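Local coordinates for protein Rd1NTF2_04 (Synthetic construct, PDB 6W3G) that is a de novo designed NTF2-like protein, probably intended to offer a pocket between its curved sheet and helices, with no established natural function, at residues 78-83 with 101-106. Numbering follows the deposited sequence. Where two conformers were deposited one is given.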
ATOM      1  N   GLY A  78       8.656   3.968  18.274  1.00 25.88           N
ATOM      2  CA  GLY A  78       9.239   2.672  18.562  1.00 30.57           C
ATOM      3  C   GLY A  78       9.426   1.881  17.282  1.00 29.25           C
ATOM      4  O   GLY A  78      10.006   2.366  16.305  1.00 31.30           O
ATOM      5  N   ASP A  79       8.901   0.657  17.264  1.00 25.32           N
ATOM      6  CA  ASP A  79       8.994  -0.198  16.091  1.00 23.61           C
ATOM      7  C   ASP A  79       7.779  -0.075  15.171  1.00 23.29           C
ATOM      8  O   ASP A  79       7.647  -0.854  14.225  1.00 26.92           O
ATOM      9  CB  ASP A  79       9.209  -1.656  16.518  1.00 27.26           C
ATOM     10  CG  ASP A  79       8.073  -2.207  17.358  1.00 30.74           C
ATOM     11  OD1 ASP A  79       7.154  -1.444  17.700  1.00 30.50           O
ATOM     12  OD2 ASP A  79       8.107  -3.419  17.680  1.00 33.69           O
ATOM     13  N   ARG A  80       6.899   0.888  15.418  1.00 21.47           N
ATOM     14  CA  ARG A  80       5.680   1.057  14.631  1.00 21.41           C
ATOM     15  C   ARG A  80       5.884   2.179  13.616  1.00 19.45           C
ATOM     16  O   ARG A  80       6.232   3.298  13.991  1.00 24.01           O
ATOM     17  CB  ARG A  80       4.487   1.391  15.530  1.00 23.86           C
ATOM     18  CG  ARG A  80       3.144   1.451  14.790  1.00 25.88           C
ATOM     19  CD  ARG A  80       2.003   1.735  15.758  1.00 27.42           C
ATOM     20  NE  ARG A  80       0.678   1.797  15.115  1.00 31.49           N
ATOM     21  CZ  ARG A  80       0.113   2.901  14.635  1.00 35.00           C
ATOM     22  NH1 ARG A  80       0.743   4.069  14.682  1.00 38.12           N
ATOM     23  NH2 ARG A  80      -1.097   2.840  14.108  1.00 35.23           N
ATOM     24  N   ILE A  81       5.630   1.882  12.346  1.00 19.11           N
ATOM     25  CA  ILE A  81       5.665   2.866  11.274  1.00 18.98           C
ATOM     26  C   ILE A  81       4.243   3.044  10.773  1.00 20.13           C
ATOM     27  O   ILE A  81       3.603   2.080  10.333  1.00 20.55           O
ATOM     28  CB  ILE A  81       6.572   2.421  10.118  1.00 19.93           C
ATOM     29  CG1 ILE A  81       7.993   2.163  10.597  1.00 24.89           C
ATOM     30  CG2 ILE A  81       6.525   3.449   9.003  1.00 23.61           C
ATOM     31  CD1 ILE A  81       8.842   1.454   9.575  1.00 31.33           C
ATOM     32  N   SER A  82       3.740   4.271  10.822  1.00 17.78           N
ATOM     33  CA  SER A  82       2.403   4.555  10.324  1.00 21.01           C
ATOM     34  C   SER A  82       2.529   5.467   9.120  1.00 17.90           C
ATOM     35  O   SER A  82       3.232   6.481   9.186  1.00 17.87           O
ATOM     36  CB  SER A  82       1.536   5.220  11.393  1.00 33.34           C
ATOM     37  OG  SER A  82       0.251   5.507  10.859  1.00 37.41           O
ATOM     38  N   ILE A  83       1.880   5.095   8.022  1.00 17.68           N
ATOM     39  CA  ILE A  83       1.922   5.882   6.793  1.00 21.15           C
ATOM     40  C   ILE A  83       0.496   6.156   6.353  1.00 20.93           C
ATOM     41  O   ILE A  83      -0.305   5.228   6.223  1.00 21.08           O
ATOM     42  CB  ILE A  83       2.705   5.164   5.681  1.00 20.62           C
ATOM     43  CG1 ILE A  83       4.154   5.005   6.110  1.00 23.55           C
ATOM     44  CG2 ILE A  83       2.593   5.957   4.361  1.00 23.98           C
ATOM     45  CD1 ILE A  83       5.019   4.226   5.152  1.00 27.65           C
ATOM     46  N   VAL A 101      -4.523   4.174   5.320  1.00 17.09           N
ATOM     47  CA  VAL A 101      -3.642   4.174   6.468  1.00 18.08           C
ATOM     48  C   VAL A 101      -2.950   2.825   6.501  1.00 18.73           C
ATOM     49  O   VAL A 101      -3.600   1.782   6.362  1.00 20.49           O
ATOM     50  CB  VAL A 101      -4.407   4.434   7.779  1.00 22.62           C
ATOM     51  CG1 VAL A 101      -3.444   4.406   8.945  1.00 28.07           C
ATOM     52  CG2 VAL A 101      -5.113   5.790   7.719  1.00 23.55           C
ATOM     53  N   MET A 102      -1.646   2.838   6.707  0.53 19.40           N
ATOM     54  CA  MET A 102      -0.845   1.624   6.680  0.53 18.44           C
ATOM     55  C   MET A 102      -0.007   1.529   7.938  0.53 18.09           C
ATOM     56  O   MET A 102       0.660   2.497   8.320  0.53 17.43           O
ATOM     57  CB  MET A 102       0.054   1.613   5.451  0.53 22.99           C
ATOM     58  CG  MET A 102       0.501   0.245   5.047  0.53 28.48           C
ATOM     59  SD  MET A 102       1.130   0.328   3.375  0.53 30.12           S
ATOM     60  CE  MET A 102       2.667   1.194   3.673  0.53 32.16           C
ATOM     61  N   VAL A 103      -0.033   0.356   8.569  1.00 17.67           N
ATOM     62  CA  VAL A 103       0.771   0.074   9.748  1.00 17.64           C
ATOM     63  C   VAL A 103       1.806  -0.955   9.343  1.00 18.86           C
ATOM     64  O   VAL A 103       1.456  -2.014   8.798  1.00 20.11           O
ATOM     65  CB  VAL A 103      -0.082  -0.414  10.923  1.00 23.02           C
ATOM     66  CG1 VAL A 103       0.828  -0.822  12.088  1.00 24.49           C
ATOM     67  CG2 VAL A 103      -1.025   0.710  11.321  1.00 28.18           C
ATOM     68  N   ALA A 104       3.065  -0.609   9.549  1.00 20.86           N
ATOM     69  CA  ALA A 104       4.187  -1.508   9.349  1.00 19.95           C
ATOM     70  C   ALA A 104       4.968  -1.605  10.650  1.00 19.76           C
ATOM     71  O   ALA A 104       4.980  -0.679  11.478  1.00 21.16           O
ATOM     72  CB  ALA A 104       5.087  -1.019   8.204  1.00 21.36           C
ATOM     73  N   VAL A 105       5.623  -2.743  10.842  0.54 22.27           N
ATOM     74  CA  VAL A 105       6.392  -3.012  12.046  0.54 26.47           C
ATOM     75  C   VAL A 105       7.842  -3.238  11.635  0.54 26.38           C
ATOM     76  O   VAL A 105       8.113  -3.985  10.688  0.54 29.99           O
ATOM     77  CB  VAL A 105       5.833  -4.224  12.812  0.54 26.30           C
ATOM     78  CG1 VAL A 105       6.079  -5.500  12.041  0.54 29.38           C
ATOM     79  CG2 VAL A 105       6.467  -4.302  14.193  0.54 28.44           C
ATOM     80  N   ASP A 106       8.763  -2.582  12.336  1.00 26.81           N
ATOM     81  CA  ASP A 106      10.192  -2.706  12.067  1.00 29.82           C
ATOM     82  C   ASP A 106      10.752  -3.769  12.999  1.00 33.36           C
ATOM     83  O   ASP A 106      10.775  -3.578  14.218  1.00 38.74           O
ATOM     84  CB  ASP A 106      10.899  -1.370  12.271  1.00 41.90           C
ATOM     85  CG  ASP A 106      12.377  -1.433  11.925  1.00 56.88           C
ATOM     86  OD1 ASP A 106      12.702  -1.549  10.725  1.00 60.04           O
ATOM     87  OD2 ASP A 106      13.210  -1.366  12.854  1.00 62.91           O
TER
HETATM   88  O   HOH W   1       9.724  -5.310  16.154  1.00 46.87           O
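Arg80 CG stands anti to the backbone N (chi1 -174°), and the extended chain brings the guanidinium alongside Val103. Arg80 NH2 meets Val103 CG2 at 3.5 Å, the two side chains crossing at a slant. In the conformer given, Met102 bends at its last torsion (chi3 72°) and places Met102 CE 4.1 Å from Ile83 CD1, the two side chains running side by side. A second conformer of Met102 makes this contact less certain. Between the strands the backbones pair antiparallel. Ile81 and Ala104 exchange two hydrogen bonds, Ile81 N to Ala104 O at 2.8 Å and Ala104 N to Ile81 O at 2.9 Å. Ile83 and Met102 form a second such pair. Asp106 N adds a bond to Asp79 O at 2.8 Å. At this end a water donates to both Asp79 OD2 and Asp106 O, and so links the turn to the neighbouring strand. Asp106 OD2 is held by Gly109 N. One face carries Arg80, Ser82, Val103 and Val105. The other carries Ile81, Ile83, Met102 and Ala104, all buried. Phe14 of helix 11-24 packs on Ile83 and Ala104, and Phe18 packs on Met102. Strands 66-77 and 111-118 flank the pair. The contact joins the two arms of the hairpin 80-91/94-106 at their ends far from its connecting turn, within the antiparallel part of the curved mixed sheet, backed by helices, of the NTF2-like fold.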